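Local atomic coordinates of phosphotriesterase family protein (Listeria monocytogenes serotype 4b str. H7858, PDB entry 3PNZ), a protein that probably hydrolyses phosphorylated sugar lactones, as a zinc-dependent lactonase of the amidohydrolase fold. Residues A[95-100]-A[187-192]; A[118-123]-A[163-168]; A[192-197]-A[211-216]. All coordinates share one frame; numbering follows the deposited sequence.

Contact 1: residues A[95-100]-A[187-192]. With PO4 (phosphate ion), chain K.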
loop_
_atom_site.group_PDB
_atom_site.type_symbol
_atom_site.label_atom_id
_atom_site.label_comp_id
_atom_site.label_asym_id
_atom_site.label_seq_id
_atom_site.Cartn_x
_atom_site.Cartn_y
_atom_site.Cartn_z
ATOM N N PHE A 95 2.698 -10.232 0.803
ATOM C CA PHE A 95 1.782 -10.601 1.883
ATOM C C PHE A 95 1.266 -9.367 2.633
ATOM O O PHE A 95 1.964 -8.362 2.717
ATOM C CB PHE A 95 2.512 -11.535 2.860
ATOM C CG PHE A 95 3.327 -12.606 2.184
ATOM C CD1 PHE A 95 2.773 -13.849 1.906
ATOM C CD2 PHE A 95 4.640 -12.368 1.816
ATOM C CE1 PHE A 95 3.513 -14.833 1.279
ATOM C CE2 PHE A 95 5.392 -13.348 1.185
ATOM C CZ PHE A 95 4.826 -14.587 0.914
ATOM N N ASN A 96 0.052 -9.448 3.189
ATOM C CA ASN A 96 -0.565 -8.300 3.877
ATOM C C ASN A 96 -0.452 -8.347 5.404
ATOM O O ASN A 96 0.011 -7.381 6.012
ATOM C CB ASN A 96 -2.028 -8.128 3.437
ATOM C CG ASN A 96 -2.715 -6.898 4.059
ATOM O OD1 ASN A 96 -3.837 -6.558 3.680
ATOM N ND2 ASN A 96 -2.053 -6.238 5.002
ATOM N N LYS A 97 -0.870 -9.455 6.022
ATOM C CA LYS A 97 -0.869 -9.592 7.487
ATOM C C LYS A 97 -1.313 -11.001 7.917
ATOM O O LYS A 97 -2.231 -11.563 7.325
ATOM C CB LYS A 97 -1.763 -8.525 8.143
ATOM C CG LYS A 97 -3.177 -8.434 7.572
ATOM C CD LYS A 97 -3.827 -7.124 7.979
ATOM C CE LYS A 97 -5.187 -6.938 7.344
ATOM N NZ LYS A 97 -5.698 -5.543 7.558
ATOM N N SER A 98 -0.683 -11.549 8.953
ATOM C CA SER A 98 -0.803 -12.978 9.259
ATOM C C SER A 98 -2.177 -13.468 9.710
ATOM O O SER A 98 -2.482 -14.648 9.540
ATOM C CB SER A 98 0.253 -13.428 10.271
ATOM O OG SER A 98 -0.013 -12.893 11.558
ATOM N N PHE A 99 -3.009 -12.599 10.276
ATOM C CA PHE A 99 -4.334 -13.061 10.692
ATOM C C PHE A 99 -5.182 -13.489 9.492
ATOM O O PHE A 99 -6.045 -14.357 9.612
ATOM C CB PHE A 99 -5.056 -12.064 11.630
ATOM C CG PHE A 99 -5.768 -10.923 10.929
ATOM C CD1 PHE A 99 -6.945 -11.137 10.220
ATOM C CD2 PHE A 99 -5.292 -9.623 11.037
ATOM C CE1 PHE A 99 -7.611 -10.083 9.599
ATOM C CE2 PHE A 99 -5.955 -8.562 10.417
ATOM C CZ PHE A 99 -7.114 -8.795 9.699
ATOM N N LEU A 100 -4.901 -12.912 8.327
ATOM C CA LEU A 100 -5.594 -13.291 7.095
ATOM C C LEU A 100 -5.265 -14.709 6.647
ATOM O O LEU A 100 -5.974 -15.284 5.821
ATOM C CB LEU A 100 -5.207 -12.343 5.957
ATOM C CG LEU A 100 -5.602 -10.881 6.107
ATOM C CD1 LEU A 100 -4.923 -10.069 5.008
ATOM C CD2 LEU A 100 -7.119 -10.755 6.053
ATOM N N HIS A 187 2.986 -3.378 5.978
ATOM C CA HIS A 187 1.822 -3.120 6.806
ATOM C C HIS A 187 2.287 -3.117 8.255
ATOM O O HIS A 187 2.966 -4.040 8.677
ATOM C CB HIS A 187 0.793 -4.231 6.615
ATOM C CG HIS A 187 -0.265 -4.255 7.669
ATOM N ND1 HIS A 187 -1.490 -3.651 7.504
ATOM C CD2 HIS A 187 -0.282 -4.812 8.904
ATOM C CE1 HIS A 187 -2.222 -3.834 8.593
ATOM N NE2 HIS A 187 -1.511 -4.537 9.458
ATOM N N THR A 188 1.954 -2.066 8.999
ATOM C CA THR A 188 2.098 -2.109 10.445
ATOM C C THR A 188 0.692 -2.155 11.027
ATOM O O THR A 188 -0.215 -1.460 10.556
ATOM C CB THR A 188 2.870 -0.908 11.036
ATOM O OG1 THR A 188 2.172 0.314 10.769
ATOM C CG2 THR A 188 4.296 -0.836 10.482
ATOM N N GLU A 189 0.506 -2.996 12.031
ATOM C CA GLU A 189 -0.798 -3.105 12.669
ATOM C C GLU A 189 -0.913 -1.998 13.714
ATOM O O GLU A 189 -0.133 -1.951 14.668
ATOM C CB GLU A 189 -0.948 -4.475 13.320
ATOM C CG GLU A 189 -2.349 -4.743 13.836
ATOM C CD GLU A 189 -3.402 -4.685 12.744
ATOM O OE1 GLU A 189 -3.153 -5.220 11.636
ATOM O OE2 GLU A 189 -4.486 -4.113 12.995
ATOM N N ALA A 190 -1.864 -1.092 13.514
ATOM C CA ALA A 190 -2.015 0.068 14.396
ATOM C C ALA A 190 -0.718 0.864 14.487
ATOM O O ALA A 190 -0.428 1.486 15.504
ATOM C CB ALA A 190 -2.490 -0.368 15.799
ATOM N N GLY A 191 0.076 0.839 13.423
ATOM C CA GLY A 191 1.288 1.640 13.411
ATOM C C GLY A 191 2.395 1.157 14.332
ATOM O O GLY A 191 3.313 1.917 14.657
ATOM N N THR A 192 2.324 -0.105 14.752
ATOM C CA THR A 192 3.350 -0.667 15.625
ATOM C C THR A 192 4.430 -1.464 14.880
ATOM O O THR A 192 4.228 -1.924 13.755
ATOM C CB THR A 192 2.728 -1.588 16.697
ATOM O OG1 THR A 192 2.182 -2.753 16.064
ATOM C CG2 THR A 192 1.623 -0.857 17.458
HETATM P P PO4 K . -5.227 -3.534 5.156
HETATM O O1 PO4 K . -5.645 -4.349 3.953
HETATM O O2 PO4 K . -4.061 -4.220 5.817
HETATM O O3 PO4 K . -4.797 -2.150 4.761
HETATM O O4 PO4 K . -6.391 -3.377 6.103
HETATM O O HOH W 1 -5.754 -4.945 10.252
#

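Contact 2: residues A[118-123]-A[163-168]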
loop_
_atom_site.group_PDB
_atom_site.type_symbol
_atom_site.label_atom_id
_atom_site.label_comp_id
_atom_site.label_asym_id
_atom_site.label_seq_id
_atom_site.Cartn_x
_atom_site.Cartn_y
_atom_site.Cartn_z
ATOM N N THR A 118 -4.748 -23.601 3.290
ATOM C CA THR A 118 -4.767 -22.217 3.761
ATOM C C THR A 118 -3.417 -21.545 3.519
ATOM O O THR A 118 -2.422 -22.213 3.250
ATOM C CB THR A 118 -5.034 -22.161 5.270
ATOM O OG1 THR A 118 -3.955 -22.800 5.959
ATOM C CG2 THR A 118 -6.346 -22.869 5.615
ATOM N N TYR A 119 -3.378 -20.221 3.631
ATOM C CA TYR A 119 -2.114 -19.510 3.506
ATOM C C TYR A 119 -1.158 -19.903 4.619
ATOM O O TYR A 119 0.053 -19.969 4.410
ATOM C CB TYR A 119 -2.330 -18.004 3.565
ATOM C CG TYR A 119 -3.168 -17.449 2.451
ATOM C CD1 TYR A 119 -2.597 -17.111 1.228
ATOM C CD2 TYR A 119 -4.525 -17.223 2.630
ATOM C CE1 TYR A 119 -3.363 -16.588 0.207
ATOM C CE2 TYR A 119 -5.298 -16.698 1.619
ATOM C CZ TYR A 119 -4.712 -16.378 0.412
ATOM O OH TYR A 119 -5.483 -15.848 -0.591
ATOM N N TYR A 120 -1.694 -20.139 5.815
ATOM C CA TYR A 120 -0.856 -20.569 6.922
ATOM C C TYR A 120 -0.131 -21.857 6.546
ATOM O O TYR A 120 1.067 -21.990 6.778
ATOM C CB TYR A 120 -1.677 -20.818 8.192
ATOM C CG TYR A 120 -1.775 -19.651 9.156
ATOM C CD1 TYR A 120 -3.017 -19.158 9.551
ATOM C CD2 TYR A 120 -0.634 -19.060 9.691
ATOM C CE1 TYR A 120 -3.119 -18.098 10.445
ATOM C CE2 TYR A 120 -0.725 -17.992 10.582
ATOM C CZ TYR A 120 -1.972 -17.520 10.956
ATOM O OH TYR A 120 -2.078 -16.471 11.844
ATOM N N GLU A 121 -0.864 -22.812 5.980
ATOM C CA GLU A 121 -0.257 -24.092 5.641
ATOM C C GLU A 121 0.843 -23.886 4.604
ATOM O O GLU A 121 1.941 -24.428 4.729
ATOM C CB GLU A 121 -1.296 -25.090 5.133
ATOM C CG GLU A 121 -0.712 -26.490 4.928
ATOM C CD GLU A 121 -1.707 -27.486 4.353
ATOM O OE1 GLU A 121 -1.624 -28.678 4.722
ATOM O OE2 GLU A 121 -2.565 -27.086 3.535
ATOM N N TRP A 122 0.536 -23.088 3.586
ATOM C CA TRP A 122 1.492 -22.758 2.536
ATOM C C TRP A 122 2.761 -22.147 3.111
ATOM O O TRP A 122 3.864 -22.634 2.871
ATOM C CB TRP A 122 0.846 -21.805 1.530
ATOM C CG TRP A 122 1.798 -21.121 0.584
ATOM C CD1 TRP A 122 2.854 -21.685 -0.082
ATOM C CD2 TRP A 122 1.756 -19.747 0.179
ATOM N NE1 TRP A 122 3.476 -20.739 -0.867
ATOM C CE2 TRP A 122 2.822 -19.542 -0.722
ATOM C CE3 TRP A 122 0.930 -18.666 0.506
ATOM C CZ2 TRP A 122 3.075 -18.302 -1.309
ATOM C CZ3 TRP A 122 1.184 -17.434 -0.075
ATOM C CH2 TRP A 122 2.249 -17.264 -0.975
ATOM N N ILE A 123 2.596 -21.082 3.888
ATOM C CA ILE A 123 3.731 -20.320 4.383
ATOM C C ILE A 123 4.560 -21.117 5.386
ATOM O O ILE A 123 5.788 -21.042 5.384
ATOM C CB ILE A 123 3.270 -18.967 4.961
ATOM C CG1 ILE A 123 2.685 -18.112 3.830
ATOM C CG2 ILE A 123 4.428 -18.262 5.657
ATOM C CD1 ILE A 123 1.891 -16.896 4.282
ATOM N N THR A 163 5.778 -12.205 14.581
ATOM C CA THR A 163 5.831 -13.642 14.825
ATOM C C THR A 163 6.927 -14.277 13.975
ATOM O O THR A 163 7.409 -13.664 13.016
ATOM C CB THR A 163 4.500 -14.314 14.485
ATOM O OG1 THR A 163 4.271 -14.236 13.070
ATOM C CG2 THR A 163 3.348 -13.632 15.226
ATOM N N PRO A 164 7.344 -15.500 14.335
ATOM C CA PRO A 164 8.308 -16.221 13.500
ATOM C C PRO A 164 7.889 -16.315 12.033
ATOM O O PRO A 164 8.730 -16.092 11.166
ATOM C CB PRO A 164 8.367 -17.605 14.155
ATOM C CG PRO A 164 8.128 -17.313 15.614
ATOM C CD PRO A 164 7.094 -16.196 15.614
ATOM N N LEU A 165 6.626 -16.618 11.749
ATOM C CA LEU A 165 6.201 -16.750 10.354
ATOM C C LEU A 165 6.195 -15.394 9.663
ATOM O O LEU A 165 6.538 -15.288 8.486
ATOM C CB LEU A 165 4.823 -17.401 10.237
ATOM C CG LEU A 165 4.775 -18.928 10.323
ATOM C CD1 LEU A 165 3.343 -19.418 10.154
ATOM C CD2 LEU A 165 5.678 -19.554 9.270
ATOM N N GLU A 166 5.802 -14.355 10.394
ATOM C CA GLU A 166 5.823 -13.016 9.816
ATOM C C GLU A 166 7.251 -12.649 9.454
ATOM O O GLU A 166 7.510 -12.122 8.373
ATOM C CB GLU A 166 5.228 -11.981 10.775
ATOM C CG GLU A 166 3.700 -11.991 10.806
ATOM C CD GLU A 166 3.111 -11.287 12.025
ATOM O OE1 GLU A 166 3.871 -10.807 12.888
ATOM O OE2 GLU A 166 1.871 -11.215 12.114
ATOM N N GLU A 167 8.177 -12.927 10.362
ATOM C CA GLU A 167 9.587 -12.648 10.133
ATOM C C GLU A 167 10.109 -13.371 8.895
ATOM O O GLU A 167 10.880 -12.809 8.109
ATOM C CB GLU A 167 10.413 -13.064 11.352
ATOM C CG GLU A 167 11.903 -12.888 11.161
ATOM C CD GLU A 167 12.696 -13.320 12.374
ATOM O OE1 GLU A 167 12.129 -13.309 13.488
ATOM O OE2 GLU A 167 13.879 -13.675 12.216
ATOM N N LYS A 168 9.707 -14.628 8.752
ATOM C CA LYS A 168 10.026 -15.413 7.562
ATOM C C LYS A 168 9.594 -14.680 6.290
ATOM O O LYS A 168 10.370 -14.594 5.325
ATOM C CB LYS A 168 9.347 -16.781 7.646
ATOM C CG LYS A 168 9.652 -17.737 6.489
ATOM C CD LYS A 168 8.776 -18.995 6.624
ATOM C CE LYS A 168 9.381 -20.204 5.923
ATOM N NZ LYS A 168 8.569 -21.426 6.182
#

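Contact 3: residues A[192-197]-A[211-216]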
loop_
_atom_site.group_PDB
_atom_site.type_symbol
_atom_site.label_atom_id
_atom_site.label_comp_id
_atom_site.label_asym_id
_atom_site.label_seq_id
_atom_site.Cartn_x
_atom_site.Cartn_y
_atom_site.Cartn_z
ATOM N N THR A 192 2.324 -0.105 14.752
ATOM C CA THR A 192 3.350 -0.667 15.625
ATOM C C THR A 192 4.430 -1.464 14.880
ATOM O O THR A 192 4.228 -1.924 13.755
ATOM C CB THR A 192 2.728 -1.588 16.697
ATOM O OG1 THR A 192 2.182 -2.753 16.064
ATOM C CG2 THR A 192 1.623 -0.857 17.458
ATOM N N MET A 193 5.579 -1.595 15.535
ATOM C CA MET A 193 6.660 -2.499 15.141
ATOM C C MET A 193 7.536 -1.984 13.999
ATOM O O MET A 193 8.349 -2.734 13.463
ATOM C CB MET A 193 6.132 -3.899 14.816
ATOM C CG MET A 193 5.324 -4.533 15.961
ATOM S SD MET A 193 6.182 -4.500 17.571
ATOM C CE MET A 193 7.410 -5.769 17.324
ATOM N N ALA A 194 7.406 -0.707 13.649
ATOM C CA ALA A 194 8.236 -0.185 12.555
ATOM C C ALA A 194 9.730 -0.358 12.822
ATOM O O ALA A 194 10.483 -0.752 11.931
ATOM C CB ALA A 194 7.910 1.272 12.262
ATOM N N LEU A 195 10.171 -0.063 14.042
ATOM C CA LEU A 195 11.596 -0.144 14.336
ATOM C C LEU A 195 12.106 -1.581 14.296
ATOM O O LEU A 195 13.253 -1.828 13.909
ATOM C CB LEU A 195 11.913 0.510 15.677
ATOM C CG LEU A 195 11.568 2.000 15.746
ATOM C CD1 LEU A 195 11.791 2.509 17.171
ATOM C CD2 LEU A 195 12.384 2.799 14.734
ATOM N N GLU A 196 11.256 -2.524 14.698
ATOM C CA GLU A 196 11.624 -3.932 14.634
ATOM C C GLU A 196 11.634 -4.459 13.193
ATOM O O GLU A 196 12.489 -5.277 12.838
ATOM C CB GLU A 196 10.720 -4.783 15.525
ATOM C CG GLU A 196 10.934 -4.510 17.022
ATOM C CD GLU A 196 10.269 -3.232 17.505
ATOM O OE1 GLU A 196 9.484 -2.622 16.749
ATOM O OE2 GLU A 196 10.520 -2.834 18.662
ATOM N N GLN A 197 10.690 -3.999 12.372
ATOM C CA GLN A 197 10.720 -4.314 10.947
ATOM C C GLN A 197 12.047 -3.840 10.372
ATOM O O GLN A 197 12.716 -4.563 9.635
ATOM C CB GLN A 197 9.596 -3.608 10.200
ATOM C CG GLN A 197 8.200 -4.142 10.494
ATOM C CD GLN A 197 7.153 -3.463 9.637
ATOM O OE1 GLN A 197 7.441 -2.495 8.931
ATOM N NE2 GLN A 197 5.929 -3.972 9.690
ATOM N N LEU A 211 12.048 1.504 1.484
ATOM C CA LEU A 211 10.854 1.029 2.181
ATOM C C LEU A 211 9.853 2.162 2.392
ATOM O O LEU A 211 10.245 3.270 2.750
ATOM C CB LEU A 211 11.265 0.480 3.552
ATOM C CG LEU A 211 10.136 0.122 4.534
ATOM C CD1 LEU A 211 9.383 -1.120 4.070
ATOM C CD2 LEU A 211 10.728 -0.100 5.927
ATOM N N SER A 212 8.566 1.900 2.160
ATOM C CA SER A 212 7.520 2.782 2.684
ATOM C C SER A 212 6.754 2.007 3.745
ATOM O O SER A 212 6.403 0.842 3.547
ATOM C CB SER A 212 6.563 3.280 1.597
ATOM O OG SER A 212 5.996 2.201 0.888
ATOM N N ILE A 213 6.517 2.659 4.872
ATOM C CA ILE A 213 5.876 1.997 6.000
ATOM C C ILE A 213 4.424 2.450 6.093
ATOM O O ILE A 213 4.133 3.633 6.290
ATOM C CB ILE A 213 6.635 2.291 7.294
ATOM C CG1 ILE A 213 8.093 1.844 7.156
ATOM C CG2 ILE A 213 5.936 1.625 8.510
ATOM C CD1 ILE A 213 8.945 2.208 8.335
ATOM N N GLY A 214 3.514 1.497 5.931
ATOM C CA GLY A 214 2.091 1.789 5.946
ATOM C C GLY A 214 1.547 2.046 7.345
ATOM O O GLY A 214 2.108 1.577 8.341
ATOM N N HIS A 215 0.464 2.826 7.397
ATOM C CA HIS A 215 -0.332 3.047 8.609
ATOM C C HIS A 215 0.386 3.805 9.731
ATOM O O HIS A 215 0.078 3.627 10.902
ATOM C CB HIS A 215 -0.935 1.720 9.109
ATOM C CG HIS A 215 -1.496 0.882 8.006
ATOM N ND1 HIS A 215 -2.270 1.412 6.996
ATOM C CD2 HIS A 215 -1.356 -0.434 7.721
ATOM C CE1 HIS A 215 -2.598 0.456 6.145
ATOM N NE2 HIS A 215 -2.061 -0.675 6.564
ATOM N N MET A 216 1.328 4.677 9.374
ATOM C CA MET A 216 1.999 5.481 10.391
ATOM C C MET A 216 1.041 6.445 11.108
ATOM O O MET A 216 1.292 6.866 12.239
ATOM C CB MET A 216 3.190 6.231 9.776
ATOM C CG MET A 216 4.371 5.329 9.451
ATOM S SD MET A 216 5.279 4.770 10.908
ATOM C CE MET A 216 4.396 3.261 11.323
#

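Contact 1: residues A[95-100]-A[187-192]
K97 lays its aliphatic chain over one face of the H187 imidazole. CD of K97 stands 4.0 Å from the centroid of the H187 ring, a CH-pi contact placed toward the rim. CG of K97 sits between the backbone N and the carbonyl carbon (chi1 51°), and the chain is extended from there. That shape carries CD past the ring and NZ on to the phosphate ion. NZ of K97 is 2.7 Å from both O2 and O4 of the phosphate.

N96 reaches the same ion with its amide. Its CG is anti to the backbone N (chi1 -177°), and ND2 donates to phosphate O2 at 3.0 Å. The amide plane and the H187 ring plane are 68° apart. O of N96 comes within 3.3 Å of CB of H187, buried without a polar partner in the model.

The H187 ring is held at two of its atoms. ND1 binds a zinc ion that H215 also binds. NE2 donates to OE1 of E189 at 2.8 Å; OE1 lies almost in the ring plane, and the bond meets it from above the carboxylate plane. Together the zinc and E189 fix the ring rotation. A water bridges NZ of K97, at 2.8 Å, to OE1 of E189.

The phosphate probably comes from the crystallisation liquor, yet its place by the zinc is consistent with a pocket for phosphorylated lactones. The two segments lie in the loops that follow strands 88-92 and 184-186, the first with a 3-10 turn at 98-100. F95, at the start of the first segment, packs on helices 119-124 and 164-180.

Contact 2: residues A[118-123]-A[163-168]
L165 points its two methyls at two residues of helix 119-124, and this makes the apolar part of the contact. CD2 of L165 meets CG2 of I123 at 4.0 Å. CD1 of L165 meets CD2 of Y120 at 4.0 Å, arriving at the edge of the phenol ring and near its plane. The CG of L165 is anti to its own carbonyl carbon (chi1 -82°), with the chain reaching toward helix 119-124. The I123 branch that does the touching is CG2. Its CG1 is turned the other way and lies over one face of the W122 ring.

One hydrogen bond crosses the contact. NZ of K168 donates to the backbone O of I123 at 2.9 Å, and the C=O...donor angle of 160° puts the nitrogen nearly in line with the carbonyl. K168 is extended beyond CG, which lets its ammonium span the distance. The same NZ also bonds O of T126, so the lysine grips two backbone carbonyls near the end of helix 119-124. A positive charge there should suit the helix dipole.

Both helices are capped at their starts. OG1 of T118 accepts from N of E121 at 3.1 Å. On the other helix the capping is reciprocal: OG1 of T163 accepts from N of E166, while OE1 of E166 accepts from N of T163 at 2.9 Å. OE2 of E166 also bonds OG of S98.

The short axes approach to 11.5 Å and cross at 66°, so the helices are bridged by side chains, one of which reaches a backbone carbonyl. T163 and E166 form a capping box. The contact joins helix 164-180 to a short helix in the long excursion between strands 88-92 and 150-152 of the TIM-barrel fold.

Contact 3: residues A[192-197]-A[211-216]
A194, in the first turn of helix 194-203, meets I213 and M216 with its single methyl. T192 comes just before that turn, and its OG1 hydrogen-bonds O of E189 and N of N160. M193 follows at the N-cap position. A194 then turns its CB toward the strand segment. That CB is 4.2 Å from CD1 of I213 and 4.1 Å from CE of M216. I213 reaches it with the long branch: CG1 is anti to the carbonyl carbon (chi1 -57°) and CD1 continues outward. M216 gets there by folding. Its chain bends at chi2 and chi3 (-73° and 89°), and this brings the terminal methyl back to the helix. V228 of helix 222-229 packs on both A194 and I213.

Q197 comes one turn later, its backbone N bonded to O of M193. Its side chain also points toward the strand, but it touches only lightly, OE1 lying 4.4 Å from CG2 of I213. The amide is occupied with other partners. NE2 donates to OG1 of T157 and to O of H187, while OE1 pairs with OG of S186.

The segments join the helix and second strand of the beta-alpha-beta unit 184-186, 194-203 and 211-213. In the second segment H215 binds zinc and bonds OD1 of D238. No hydrogen bond links the two segments. The contact is therefore dispersive, a buried methyl-to-methyl packing, and the polar end of Q197 is satisfied by T157, H187 and S186.

Overall arrangement
After the N-terminal strands 4-6 and 9-11, strands 19-23, 62-65 and 88-92 lead to segment 95-100, which opens contact 1. Contact 2 opens and closes within that span: its 118-123 and 163-168 both fall before 187-192, where contact 1 closes. Contact 3 follows in series, sharing T192 with contact 1 and closing a short loop at 211-216. Contacts 1 and 2 touch through F95, which meets W122 and I123, and through S98. Contacts 1 and 3 meet at the zinc ligands H187 and H215. Contacts 2 and 3 do not touch. Together they tie the outer helices to the loops after the strands, and those loops to the zinc site.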